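Local coordinates for protein probable oxidoreductase (Pseudomonas aeruginosa, PDB 4B7C) that is probably an NADP-dependent oxidoreductase of the medium-chain dehydrogenase/reductase family, with a Rossmann-fold domain for the cofactor, at residues D232-L246 with P262-E276. Numbering follows the deposited sequence.
Sequences DTVLTRIAFKARIVL and PANYLSLLVNRARME
Ile244 and Met275 meet on one face of a parallel sheet, CD1 of Ile244 lying 3.7 Å from CE of Met275, and they centre a beta-alpha-beta unit of the Rossmann fold. Strand 242-246 is followed by the short helix 267-270 and by 274-277, an edge strand of the sheet within this chain. Met275 runs out straight until chi3 (-81°), where the bend lays its methyl against Ile244, while its CG rests on CD1 of Leu246. Leu268 closes this core from the helix, its CD2 touching Ile244, Ile238 and Leu235. Beside this core the two strands pair in parallel by four backbone hydrogen bonds, from Arg274 N to Ala242 O through Leu246 N to Glu276 O, and in the second subunit a strand continues the sheet antiparallel past Arg274-Glu276.

Arg272, with positive phi, leaves the helix in a Schellman motif, and CE1 of Phe240 lies over one face of its guanidinium group, 3.6 Å from NE, with ring and guanidinium planes 63° apart; Asp282 of the second subunit forms a salt bridge with that NE. Ser267 OG donates to Leu235 O at 2.6 Å, joining helix 267-270 to the chain at Leu235. At the far edge Asp232, also salt-bridged to Arg260, receives Ala263 N on OD2 and, through the syn lone pair of OD1, Asn264 N at 2.7 Å. Asn264 returns the grip: its ND2 reaches Asp232 O at 2.8 Å from above the carbonyl plane.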
loop_
_atom_site.group_PDB
_atom_site.type_symbol
_atom_site.label_atom_id
_atom_site.label_comp_id
_atom_site.label_asym_id
_atom_site.label_seq_id
_atom_site.Cartn_x
_atom_site.Cartn_y
_atom_site.Cartn_z
ATOM N N ASP B 232 0.582 -9.046 -8.513
ATOM C CA ASP B 232 -0.054 -8.167 -9.505
ATOM C C ASP B 232 -1.398 -8.723 -9.971
ATOM O O ASP B 232 -2.355 -7.976 -10.144
ATOM C CB ASP B 232 0.869 -7.946 -10.700
ATOM C CG ASP B 232 0.794 -6.525 -11.248
ATOM O OD1 ASP B 232 0.049 -5.693 -10.683
ATOM O OD2 ASP B 232 1.492 -6.246 -12.249
ATOM N N THR B 233 -1.466 -10.044 -10.145
ATOM C CA THR B 233 -2.707 -10.707 -10.550
ATOM C C THR B 233 -3.730 -10.717 -9.430
ATOM O O THR B 233 -4.923 -10.507 -9.653
ATOM C CB THR B 233 -2.450 -12.156 -11.020
ATOM O OG1 THR B 233 -1.511 -12.142 -12.099
ATOM C CG2 THR B 233 -3.740 -12.813 -11.492
ATOM N N VAL B 234 -3.273 -10.959 -8.210
ATOM C CA VAL B 234 -4.166 -10.951 -7.056
ATOM C C VAL B 234 -4.828 -9.581 -6.866
ATOM O O VAL B 234 -6.001 -9.484 -6.500
ATOM C CB VAL B 234 -3.409 -11.377 -5.780
ATOM C CG1 VAL B 234 -4.276 -11.170 -4.552
ATOM C CG2 VAL B 234 -2.966 -12.832 -5.909
ATOM N N LEU B 235 -4.062 -8.529 -7.124
ATOM C CA LEU B 235 -4.566 -7.140 -7.024
ATOM C C LEU B 235 -5.800 -6.878 -7.887
ATOM O O LEU B 235 -6.656 -6.084 -7.514
ATOM C CB LEU B 235 -3.468 -6.139 -7.402
ATOM C CG LEU B 235 -2.490 -5.795 -6.266
ATOM C CD1 LEU B 235 -1.205 -5.180 -6.775
ATOM C CD2 LEU B 235 -3.175 -4.867 -5.270
ATOM N N THR B 236 -5.915 -7.573 -9.018
ATOM C CA THR B 236 -7.098 -7.418 -9.888
ATOM C C THR B 236 -8.376 -7.985 -9.264
ATOM O O THR B 236 -9.476 -7.691 -9.731
ATOM C CB THR B 236 -6.896 -8.073 -11.268
ATOM O OG1 THR B 236 -6.845 -9.501 -11.137
ATOM C CG2 THR B 236 -5.608 -7.574 -11.897
ATOM N N ARG B 237 -8.237 -8.777 -8.202
ATOM C CA ARG B 237 -9.382 -9.489 -7.609
ATOM C C ARG B 237 -9.681 -9.141 -6.161
ATOM O O ARG B 237 -10.546 -9.763 -5.531
ATOM C CB ARG B 237 -9.167 -10.999 -7.745
ATOM C CG ARG B 237 -9.119 -11.427 -9.203
ATOM C CD ARG B 237 -10.373 -10.989 -10.012
ATOM N NE ARG B 237 -10.340 -11.875 -11.134
ATOM C CZ ARG B 237 -10.830 -13.105 -11.161
ATOM N NH1 ARG B 237 -11.515 -13.609 -10.134
ATOM N NH2 ARG B 237 -10.646 -13.806 -12.264
ATOM N N ILE B 238 -8.981 -8.142 -5.628
ATOM C CA ILE B 238 -9.216 -7.742 -4.240
ATOM C C ILE B 238 -10.578 -7.089 -4.085
ATOM O O ILE B 238 -11.096 -6.448 -5.008
ATOM C CB ILE B 238 -8.111 -6.815 -3.664
ATOM C CG1 ILE B 238 -7.960 -5.527 -4.467
ATOM C CG2 ILE B 238 -6.757 -7.517 -3.638
ATOM C CD1 ILE B 238 -7.056 -4.505 -3.808
ATOM N N ALA B 239 -11.163 -7.283 -2.914
ATOM C CA ALA B 239 -12.447 -6.696 -2.575
ATOM C C ALA B 239 -12.298 -5.289 -2.009
ATOM O O ALA B 239 -11.205 -4.854 -1.650
ATOM C CB ALA B 239 -13.158 -7.562 -1.548
ATOM N N PHE B 240 -13.435 -4.615 -1.907
ATOM C CA PHE B 240 -13.561 -3.357 -1.192
ATOM C C PHE B 240 -12.983 -3.494 0.229
ATOM O O PHE B 240 -13.316 -4.430 0.951
ATOM C CB PHE B 240 -15.044 -2.950 -1.147
ATOM C CG PHE B 240 -15.327 -1.713 -0.340
ATOM C CD1 PHE B 240 -14.794 -0.478 -0.709
ATOM C CD2 PHE B 240 -16.166 -1.772 0.767
ATOM C CE1 PHE B 240 -15.071 0.661 0.027
ATOM C CE2 PHE B 240 -16.447 -0.633 1.509
ATOM C CZ PHE B 240 -15.901 0.588 1.137
ATOM N N LYS B 241 -12.110 -2.554 0.596
ATOM C CA LYS B 241 -11.465 -2.508 1.930
ATOM C C LYS B 241 -10.559 -3.720 2.213
ATOM O O LYS B 241 -10.351 -4.111 3.362
ATOM C CB LYS B 241 -12.498 -2.322 3.062
ATOM C CG LYS B 241 -13.076 -0.903 3.092
ATOM C CD LYS B 241 -13.991 -0.466 4.201
ATOM C CE LYS B 241 -13.888 1.026 4.530
ATOM N NZ LYS B 241 -12.632 1.483 5.187
ATOM N N ALA B 242 -10.001 -4.293 1.152
ATOM C CA ALA B 242 -9.072 -5.396 1.280
ATOM C C ALA B 242 -7.818 -4.960 2.020
ATOM O O ALA B 242 -7.435 -3.786 1.985
ATOM C CB ALA B 242 -8.684 -5.917 -0.087
ATOM N N ARG B 243 -7.169 -5.926 2.656
ATOM C CA ARG B 243 -5.864 -5.717 3.284
ATOM C C ARG B 243 -4.859 -6.643 2.653
ATOM O O ARG B 243 -5.062 -7.859 2.593
ATOM C CB ARG B 243 -5.920 -5.967 4.784
ATOM C CG ARG B 243 -6.651 -4.888 5.559
ATOM C CD ARG B 243 -8.162 -5.089 5.527
ATOM N NE ARG B 243 -8.621 -6.213 6.287
ATOM C CZ ARG B 243 -9.692 -6.950 6.010
ATOM N NH1 ARG B 243 -10.478 -6.773 4.936
ATOM N NH2 ARG B 243 -9.959 -7.908 6.854
ATOM N N ILE B 244 -3.777 -6.055 2.173
ATOM C CA ILE B 244 -2.649 -6.793 1.648
ATOM C C ILE B 244 -1.485 -6.653 2.615
ATOM O O ILE B 244 -1.029 -5.536 2.899
ATOM C CB ILE B 244 -2.206 -6.282 0.270
ATOM C CG1 ILE B 244 -3.350 -6.446 -0.740
ATOM C CG2 ILE B 244 -0.961 -7.016 -0.202
ATOM C CD1 ILE B 244 -2.962 -6.075 -2.153
ATOM N N VAL B 245 -1.012 -7.783 3.138
ATOM C CA VAL B 245 0.144 -7.766 4.022
ATOM C C VAL B 245 1.359 -8.304 3.297
ATOM O O VAL B 245 1.342 -9.413 2.752
ATOM C CB VAL B 245 -0.117 -8.511 5.355
ATOM C CG1 VAL B 245 -0.605 -9.917 5.120
ATOM C CG2 VAL B 245 1.141 -8.507 6.208
ATOM N N LEU B 246 2.411 -7.488 3.274
ATOM C CA LEU B 246 3.664 -7.845 2.633
ATOM C C LEU B 246 4.660 -8.359 3.677
ATOM O O LEU B 246 5.065 -7.620 4.588
ATOM C CB LEU B 246 4.286 -6.646 1.913
ATOM C CG LEU B 246 3.411 -5.924 0.896
ATOM C CD1 LEU B 246 4.214 -4.757 0.314
ATOM C CD2 LEU B 246 2.926 -6.874 -0.194
ATOM N N PRO B 262 4.165 -3.916 -8.958
ATOM C CA PRO B 262 2.787 -4.202 -9.349
ATOM C C PRO B 262 2.117 -3.103 -10.186
ATOM O O PRO B 262 1.750 -2.046 -9.668
ATOM C CB PRO B 262 2.071 -4.373 -8.010
ATOM C CG PRO B 262 2.866 -3.579 -7.045
ATOM C CD PRO B 262 4.282 -3.583 -7.529
ATOM N N ALA B 263 1.934 -3.387 -11.473
ATOM C CA ALA B 263 1.262 -2.467 -12.404
ATOM C C ALA B 263 -0.194 -2.217 -12.028
ATOM O O ALA B 263 -0.767 -1.189 -12.398
ATOM C CB ALA B 263 1.351 -3.005 -13.831
ATOM N N ASN B 264 -0.791 -3.152 -11.295
ATOM C CA ASN B 264 -2.202 -3.049 -10.878
ATOM C C ASN B 264 -2.409 -2.418 -9.492
ATOM O O ASN B 264 -3.479 -2.556 -8.891
ATOM C CB ASN B 264 -2.870 -4.435 -10.904
ATOM C CG ASN B 264 -2.917 -5.032 -12.299
ATOM O OD1 ASN B 264 -3.247 -4.346 -13.260
ATOM N ND2 ASN B 264 -2.593 -6.316 -12.414
ATOM N N TYR B 265 -1.404 -1.692 -9.016
ATOM C CA TYR B 265 -1.435 -1.111 -7.654
ATOM C C TYR B 265 -2.605 -0.143 -7.443
ATOM O O TYR B 265 -3.086 0.010 -6.329
ATOM C CB TYR B 265 -0.107 -0.426 -7.314
ATOM C CG TYR B 265 -0.016 0.997 -7.791
ATOM C CD1 TYR B 265 0.331 1.294 -9.107
ATOM C CD2 TYR B 265 -0.277 2.054 -6.928
ATOM C CE1 TYR B 265 0.409 2.605 -9.547
ATOM C CE2 TYR B 265 -0.212 3.365 -7.357
ATOM C CZ TYR B 265 0.134 3.640 -8.661
ATOM O OH TYR B 265 0.188 4.939 -9.074
ATOM N N LEU B 266 -3.080 0.478 -8.520
ATOM C CA LEU B 266 -4.225 1.402 -8.436
ATOM C C LEU B 266 -5.524 0.709 -8.067
ATOM O O LEU B 266 -6.519 1.355 -7.735
ATOM C CB LEU B 266 -4.391 2.209 -9.729
ATOM C CG LEU B 266 -3.409 3.373 -9.882
ATOM C CD1 LEU B 266 -3.531 4.004 -11.267
ATOM C CD2 LEU B 266 -3.648 4.413 -8.782
ATOM N N SER B 267 -5.527 -0.620 -8.101
ATOM C CA SER B 267 -6.640 -1.382 -7.529
ATOM C C SER B 267 -6.857 -0.997 -6.064
ATOM O O SER B 267 -7.971 -1.064 -5.548
ATOM C CB SER B 267 -6.389 -2.893 -7.654
ATOM O OG SER B 267 -7.505 -3.605 -7.159
ATOM N N LEU B 268 -5.782 -0.610 -5.391
ATOM C CA LEU B 268 -5.863 -0.105 -3.993
ATOM C C LEU B 268 -6.693 1.160 -3.869
ATOM O O LEU B 268 -7.387 1.371 -2.869
ATOM C CB LEU B 268 -4.471 0.167 -3.432
ATOM C CG LEU B 268 -3.531 -1.025 -3.269
ATOM C CD1 LEU B 268 -2.131 -0.557 -2.900
ATOM C CD2 LEU B 268 -4.085 -2.015 -2.256
ATOM N N LEU B 269 -6.650 1.983 -4.908
ATOM C CA LEU B 269 -7.520 3.167 -5.008
ATOM C C LEU B 269 -8.971 2.772 -5.312
ATOM O O LEU B 269 -9.897 3.130 -4.584
ATOM C CB LEU B 269 -6.987 4.125 -6.085
ATOM C CG LEU B 269 -7.824 5.370 -6.420
ATOM C CD1 LEU B 269 -8.139 6.196 -5.194
ATOM C CD2 LEU B 269 -7.069 6.224 -7.422
ATOM N N VAL B 270 -9.159 2.040 -6.407
ATOM C CA VAL B 270 -10.499 1.606 -6.848
ATOM C C VAL B 270 -11.273 0.898 -5.738
ATOM O O VAL B 270 -12.456 1.161 -5.501
ATOM C CB VAL B 270 -10.378 0.679 -8.069
ATOM C CG1 VAL B 270 -11.753 0.196 -8.509
ATOM C CG2 VAL B 270 -9.678 1.412 -9.200
ATOM N N ASN B 271 -10.566 0.037 -5.010
ATOM C CA ASN B 271 -11.148 -0.735 -3.908
ATOM C C ASN B 271 -10.923 -0.149 -2.508
ATOM O O ASN B 271 -11.333 -0.733 -1.499
ATOM C CB ASN B 271 -10.604 -2.159 -3.980
ATOM C CG ASN B 271 -11.058 -2.869 -5.235
ATOM O OD1 ASN B 271 -12.245 -3.124 -5.391
ATOM N ND2 ASN B 271 -10.128 -3.148 -6.146
ATOM N N ARG B 272 -10.292 1.017 -2.461
ATOM C CA ARG B 272 -10.014 1.717 -1.190
ATOM C C ARG B 272 -9.446 0.732 -0.162
ATOM O O ARG B 272 -9.937 0.571 0.953
ATOM C CB ARG B 272 -11.251 2.437 -0.680
ATOM C CG ARG B 272 -11.678 3.553 -1.613
ATOM C CD ARG B 272 -12.648 3.060 -2.686
ATOM N NE ARG B 272 -14.036 3.177 -2.254
ATOM C CZ ARG B 272 -15.088 2.773 -2.966
ATOM N NH1 ARG B 272 -14.919 2.202 -4.154
ATOM N NH2 ARG B 272 -16.308 2.942 -2.485
ATOM N N ALA B 273 -8.392 0.084 -0.609
ATOM C CA ALA B 273 -7.743 -1.006 0.085
ATOM C C ALA B 273 -6.392 -0.563 0.612
ATOM O O ALA B 273 -5.872 0.480 0.220
ATOM C CB ALA B 273 -7.532 -2.162 -0.886
ATOM N N ARG B 274 -5.809 -1.413 1.454
ATOM C CA ARG B 274 -4.570 -1.110 2.160
ATOM C C ARG B 274 -3.505 -2.153 1.865
ATOM O O ARG B 274 -3.773 -3.360 1.891
ATOM C CB ARG B 274 -4.851 -1.047 3.663
ATOM C CG ARG B 274 -3.626 -0.863 4.539
ATOM C CD ARG B 274 -3.973 -1.016 6.009
ATOM N NE ARG B 274 -5.013 -0.079 6.415
ATOM C CZ ARG B 274 -6.145 -0.392 7.049
ATOM N NH1 ARG B 274 -6.423 -1.644 7.399
ATOM N NH2 ARG B 274 -7.008 0.574 7.357
ATOM N N MET B 275 -2.301 -1.678 1.579
ATOM C CA MET B 275 -1.143 -2.532 1.411
ATOM C C MET B 275 -0.095 -2.115 2.437
ATOM O O MET B 275 0.357 -0.968 2.453
ATOM C CB MET B 275 -0.559 -2.438 0.001
ATOM C CG MET B 275 0.651 -3.331 -0.239
ATOM S SD MET B 275 1.366 -3.175 -1.886
ATOM C CE MET B 275 0.223 -4.222 -2.741
ATOM N N GLU B 276 0.322 -3.073 3.262
ATOM C CA GLU B 276 1.187 -2.777 4.397
ATOM C C GLU B 276 2.263 -3.824 4.640
ATOM O O GLU B 276 2.007 -5.030 4.608
ATOM C CB GLU B 276 0.344 -2.594 5.656
ATOM C CG GLU B 276 1.134 -2.114 6.858
ATOM C CD GLU B 276 0.253 -1.730 8.035
ATOM O OE1 GLU B 276 -0.964 -1.546 7.859
ATOM O OE2 GLU B 276 0.795 -1.591 9.143
HETATM O O HOH W 1 -11.004 -5.956 -7.560
HETATM O O HOH W 2 -11.279 2.331 2.803
#